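Cytochrome c (Shewanella violacea, PDB 6A3L) probably carries electrons as a cytochrome c', holding a covalently attached heme c whose iron could pass between redox states. Local coordinates at residues A[28-33]-A[39-44]; A[97-100]-A[106-109]. All coordinates share one frame; numbering follows the deposited sequence.

Contact 1: residues A[28-33]-A[39-44]; sequences GAMLKG and SEIFTM
M30 and F42 face each other across two roughly antiparallel helix ends, their CA atoms 7.9 Å apart, with the chain reversing through the loop between them. M30 and F42 carry most of the contact, sliding past each other in opposite directions. The M30 side chain is extended beyond CG (chi2 and chi3 both -175°), which carries the thioether past the edge of the phenyl ring to I41, the residue before F42. M30 CE meets I41 CG2 at 3.6 Å, the two side chains crossing at about a right angle. On the way, M30 SD comes to the edge of the F42 ring, near its plane, 4.2 Å from F42 CD2. L31 approaches the same ring obliquely, with L31 CG 4.0 Å from F42 CE2 and L31 CD1 close to both F42 CE2 and CZ. This is the turn between the first two helices of the cytochrome c' four-helix bundle, and the contact packs helix 6-31 against the start of helix 39-53. Helix 6-31 ends in a Schellman motif at G33, whose positive phi lets the chain turn away. At the start of the next helix, I41 N is hydrogen-bonded to D38 OD1. With CG anti to the backbone N (chi1 -166°), the F42 ring is carried toward helix 6-31; it also stacks with F37. With an alanine in place of F42, M30 SD and L31 would probably lose their shared aromatic partner, and a gap would open between the helix ends.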
loop_
_atom_site.group_PDB
_atom_site.type_symbol
_atom_site.label_atom_id
_atom_site.label_comp_id
_atom_site.label_asym_id
_atom_site.label_seq_id
_atom_site.Cartn_x
_atom_site.Cartn_y
_atom_site.Cartn_z
ATOM N N GLY A 28 -15.421 -8.061 1.055
ATOM C CA GLY A 28 -16.859 -7.884 1.192
ATOM C C GLY A 28 -17.634 -8.537 0.065
ATOM O O GLY A 28 -18.644 -9.204 0.301
ATOM N N ALA A 29 -17.163 -8.373 -1.175
ATOM C CA ALA A 29 -17.833 -9.006 -2.308
ATOM C C ALA A 29 -17.863 -10.524 -2.151
ATOM O O ALA A 29 -18.884 -11.167 -2.431
ATOM C CB ALA A 29 -17.153 -8.606 -3.620
ATOM N N MET A 30 -16.768 -11.112 -1.657
ATOM C CA MET A 30 -16.756 -12.555 -1.446
ATOM C C MET A 30 -17.697 -12.956 -0.316
ATOM O O MET A 30 -18.416 -13.954 -0.426
ATOM C CB MET A 30 -15.336 -13.023 -1.156
ATOM C CG MET A 30 -14.428 -12.941 -2.358
ATOM S SD MET A 30 -12.800 -13.624 -2.031
ATOM C CE MET A 30 -12.025 -13.204 -3.598
ATOM N N LEU A 31 -17.723 -12.180 0.766
ATOM C CA LEU A 31 -18.597 -12.501 1.893
ATOM C C LEU A 31 -20.067 -12.341 1.527
ATOM O O LEU A 31 -20.912 -13.126 1.970
ATOM C CB LEU A 31 -18.237 -11.618 3.088
ATOM C CG LEU A 31 -16.983 -12.105 3.815
ATOM C CD1 LEU A 31 -16.607 -11.199 4.956
ATOM C CD2 LEU A 31 -17.191 -13.538 4.314
ATOM N N LYS A 32 -20.392 -11.333 0.727
ATOM C CA LYS A 32 -21.769 -11.017 0.375
ATOM C C LYS A 32 -22.276 -11.805 -0.828
ATOM O O LYS A 32 -23.376 -11.521 -1.314
ATOM C CB LYS A 32 -21.914 -9.508 0.114
ATOM C CG LYS A 32 -21.747 -8.661 1.376
ATOM C CD LYS A 32 -21.376 -7.203 1.068
ATOM C CE LYS A 32 -20.658 -6.561 2.271
ATOM N NZ LYS A 32 -20.825 -5.081 2.363
ATOM N N GLY A 33 -21.491 -12.742 -1.352
ATOM C CA GLY A 33 -21.945 -13.591 -2.436
ATOM C C GLY A 33 -21.879 -12.957 -3.809
ATOM O O GLY A 33 -22.345 -13.566 -4.778
ATOM N N SER A 39 -10.324 -18.639 -0.614
ATOM C CA SER A 39 -9.609 -18.409 0.635
ATOM C C SER A 39 -8.243 -17.778 0.372
ATOM O O SER A 39 -7.891 -16.778 1.013
ATOM C CB SER A 39 -9.492 -19.702 1.446
ATOM O OG SER A 39 -8.875 -20.746 0.717
ATOM N N GLU A 40 -7.491 -18.288 -0.618
ATOM C CA GLU A 40 -6.156 -17.734 -0.867
ATOM C C GLU A 40 -6.259 -16.265 -1.219
ATOM O O GLU A 40 -5.543 -15.429 -0.669
ATOM C CB GLU A 40 -5.418 -18.480 -1.994
ATOM C CG GLU A 40 -5.357 -19.998 -1.822
ATOM C CD GLU A 40 -4.446 -20.731 -2.827
ATOM O OE1 GLU A 40 -3.823 -21.748 -2.408
ATOM O OE2 GLU A 40 -4.412 -20.347 -4.032
ATOM N N ILE A 41 -7.178 -15.925 -2.109
ATOM C CA ILE A 41 -7.331 -14.529 -2.477
ATOM C C ILE A 41 -7.819 -13.709 -1.284
ATOM O O ILE A 41 -7.341 -12.587 -1.054
ATOM C CB ILE A 41 -8.251 -14.428 -3.703
ATOM C CG1 ILE A 41 -7.580 -15.183 -4.868
ATOM C CG2 ILE A 41 -8.492 -12.969 -4.073
ATOM C CD1 ILE A 41 -8.341 -15.168 -6.162
ATOM N N PHE A 42 -8.742 -14.270 -0.480
ATOM C CA PHE A 42 -9.235 -13.574 0.712
ATOM C C PHE A 42 -8.106 -13.261 1.697
ATOM O O PHE A 42 -8.020 -12.146 2.233
ATOM C CB PHE A 42 -10.323 -14.406 1.393
ATOM C CG PHE A 42 -11.117 -13.641 2.419
ATOM C CD1 PHE A 42 -10.655 -13.514 3.722
ATOM C CD2 PHE A 42 -12.327 -13.049 2.076
ATOM C CE1 PHE A 42 -11.382 -12.809 4.662
ATOM C CE2 PHE A 42 -13.074 -12.331 3.024
ATOM C CZ PHE A 42 -12.598 -12.209 4.314
ATOM N N THR A 43 -7.250 -14.249 1.981
ATOM C CA THR A 43 -6.116 -14.011 2.870
ATOM C C THR A 43 -5.150 -12.987 2.270
ATOM O O THR A 43 -4.587 -12.150 2.988
ATOM C CB THR A 43 -5.402 -15.330 3.151
ATOM O OG1 THR A 43 -6.307 -16.222 3.795
ATOM C CG2 THR A 43 -4.214 -15.133 4.053
ATOM N N MET A 44 -4.946 -13.036 0.954
ATOM C CA MET A 44 -4.121 -12.017 0.311
ATOM C C MET A 44 -4.717 -10.632 0.504
ATOM O O MET A 44 -3.993 -9.678 0.811
ATOM C CB MET A 44 -3.966 -12.313 -1.172
ATOM C CG MET A 44 -3.406 -11.118 -1.940
ATOM S SD MET A 44 -3.729 -11.332 -3.690
ATOM C CE MET A 44 -2.777 -12.841 -3.976
#

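Contact 2: residues A[97-100]-A[106-109]; sequences LLAS and KLLK
The peptide group joining A99 to S100 is the flat element here, and the fork of L108 lies over one of its faces. Both methyls sit on that same side: L108 CD1 stands almost directly above S100 N at 3.8 Å, while L108 CD2 covers the carbonyl, 3.7 Å from A99 C. L108 CD2 thus approaches A99 O from above the peptide plane, as an apolar neighbour. At the CA end of the group, the A99 methyl points toward the other helix and meets L108 CD1 at 3.9 Å from A99 CB. L107 comes in beside it. Its CG is anti to the backbone N (chi1 -165°), which carries the branch across to A99, although the fine placement of its tip against the A99 methyl is doubtful. These residues form the hairpin between the last two helices of the bundle, 79-99 and 105-126, and A99 and L108 are the closest backbone positions, 5.9 Å between CA atoms. The small methyl of A99 suits so near an approach. Just past A99, the hydroxyl of S100 folds back along its own segment and donates to L97 O, with S100 OG 2.7 Å from that oxygen. The bond meets the carbonyl at a C=O...OG angle of 120°, and the donor is tilted 34° from the carbonyl plane. It satisfies an oxygen near the helix end and ties down the buried S100 side chain. The CB bonds of L97 and S100 point away from helix 105-126, and both side chains touch A46 of helix 39-53.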
loop_
_atom_site.group_PDB
_atom_site.type_symbol
_atom_site.label_atom_id
_atom_site.label_comp_id
_atom_site.label_asym_id
_atom_site.label_seq_id
_atom_site.Cartn_x
_atom_site.Cartn_y
_atom_site.Cartn_z
ATOM N N LEU A 97 -6.770 -10.750 9.423
ATOM C CA LEU A 97 -5.764 -11.574 8.762
ATOM C C LEU A 97 -5.603 -12.913 9.462
ATOM O O LEU A 97 -5.348 -13.939 8.813
ATOM C CB LEU A 97 -4.429 -10.825 8.726
ATOM C CG LEU A 97 -3.222 -11.568 8.126
ATOM C CD1 LEU A 97 -3.541 -12.159 6.772
ATOM C CD2 LEU A 97 -2.038 -10.629 8.035
ATOM N N LEU A 98 -5.714 -12.915 10.792
ATOM C CA LEU A 98 -5.613 -14.164 11.539
ATOM C C LEU A 98 -6.830 -15.041 11.281
ATOM O O LEU A 98 -6.706 -16.257 11.107
ATOM C CB LEU A 98 -5.471 -13.869 13.035
ATOM C CG LEU A 98 -4.569 -14.821 13.841
ATOM C CD1 LEU A 98 -4.488 -14.387 15.305
ATOM C CD2 LEU A 98 -4.951 -16.301 13.727
ATOM N N ALA A 99 -8.012 -14.427 11.228
ATOM C CA ALA A 99 -9.232 -15.163 10.933
ATOM C C ALA A 99 -9.166 -15.808 9.555
ATOM O O ALA A 99 -9.614 -16.946 9.374
ATOM C CB ALA A 99 -10.426 -14.219 11.019
ATOM N N SER A 100 -8.611 -15.092 8.566
ATOM C CA SER A 100 -8.506 -15.627 7.212
ATOM C C SER A 100 -7.657 -16.895 7.163
ATOM O O SER A 100 -7.663 -17.597 6.149
ATOM C CB SER A 100 -7.934 -14.558 6.253
ATOM O OG SER A 100 -6.540 -14.349 6.450
ATOM N N LYS A 106 -18.407 -17.771 9.960
ATOM C CA LYS A 106 -19.038 -16.797 10.830
ATOM C C LYS A 106 -17.999 -15.981 11.586
ATOM O O LYS A 106 -18.203 -14.780 11.786
ATOM C CB LYS A 106 -20.017 -17.503 11.779
ATOM C CG LYS A 106 -20.531 -16.623 12.926
ATOM C CD LYS A 106 -21.205 -17.415 14.054
ATOM C CE LYS A 106 -22.725 -17.271 13.983
ATOM N NZ LYS A 106 -23.349 -17.251 15.335
ATOM N N LEU A 107 -16.820 -16.570 11.740
ATOM C CA LEU A 107 -15.685 -15.885 12.329
ATOM C C LEU A 107 -15.156 -14.872 11.298
ATOM O O LEU A 107 -14.754 -13.769 11.669
ATOM C CB LEU A 107 -14.589 -16.880 12.708
ATOM C CG LEU A 107 -13.505 -16.365 13.658
ATOM C CD1 LEU A 107 -13.148 -17.424 14.691
ATOM C CD2 LEU A 107 -12.271 -15.932 12.880
ATOM N N LEU A 108 -15.155 -15.238 10.010
ATOM C CA LEU A 108 -14.692 -14.321 8.975
ATOM C C LEU A 108 -15.616 -13.123 8.848
ATOM O O LEU A 108 -15.159 -11.977 8.808
ATOM C CB LEU A 108 -14.509 -15.036 7.637
ATOM C CG LEU A 108 -13.077 -15.548 7.471
ATOM C CD1 LEU A 108 -12.160 -14.352 7.474
ATOM C CD2 LEU A 108 -12.613 -16.525 8.561
ATOM N N LYS A 109 -16.918 -13.367 8.811
ATOM C CA LYS A 109 -17.858 -12.270 8.654
ATOM C C LYS A 109 -17.755 -11.276 9.804
ATOM O O LYS A 109 -17.691 -10.062 9.575
ATOM C CB LYS A 109 -19.282 -12.823 8.540
ATOM C CG LYS A 109 -19.476 -13.690 7.302
ATOM C CD LYS A 109 -20.916 -14.142 7.106
ATOM C CE LYS A 109 -21.073 -14.840 5.751
ATOM N NZ LYS A 109 -22.383 -15.528 5.588
#

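Overall arrangement
Contacts 1 and 2 are the two helix-to-helix turns at one end of the bundle, about 10 Å apart between centres and on the same side of the chain's centre. They hold different pairs of helices, yet they meet: the F42 ring packs on L108 and S100, L31 lies against the aliphatic part of K109, and T43 OG1 makes a weak hydrogen bond with S100 OG. Contact 2 is the more buried, an aliphatic seam over a peptide group between very close backbones. Contact 1 is only partly buried and spans a wider gap with longer thioether, leucine and aromatic side chains. Both lie away from the heme c site.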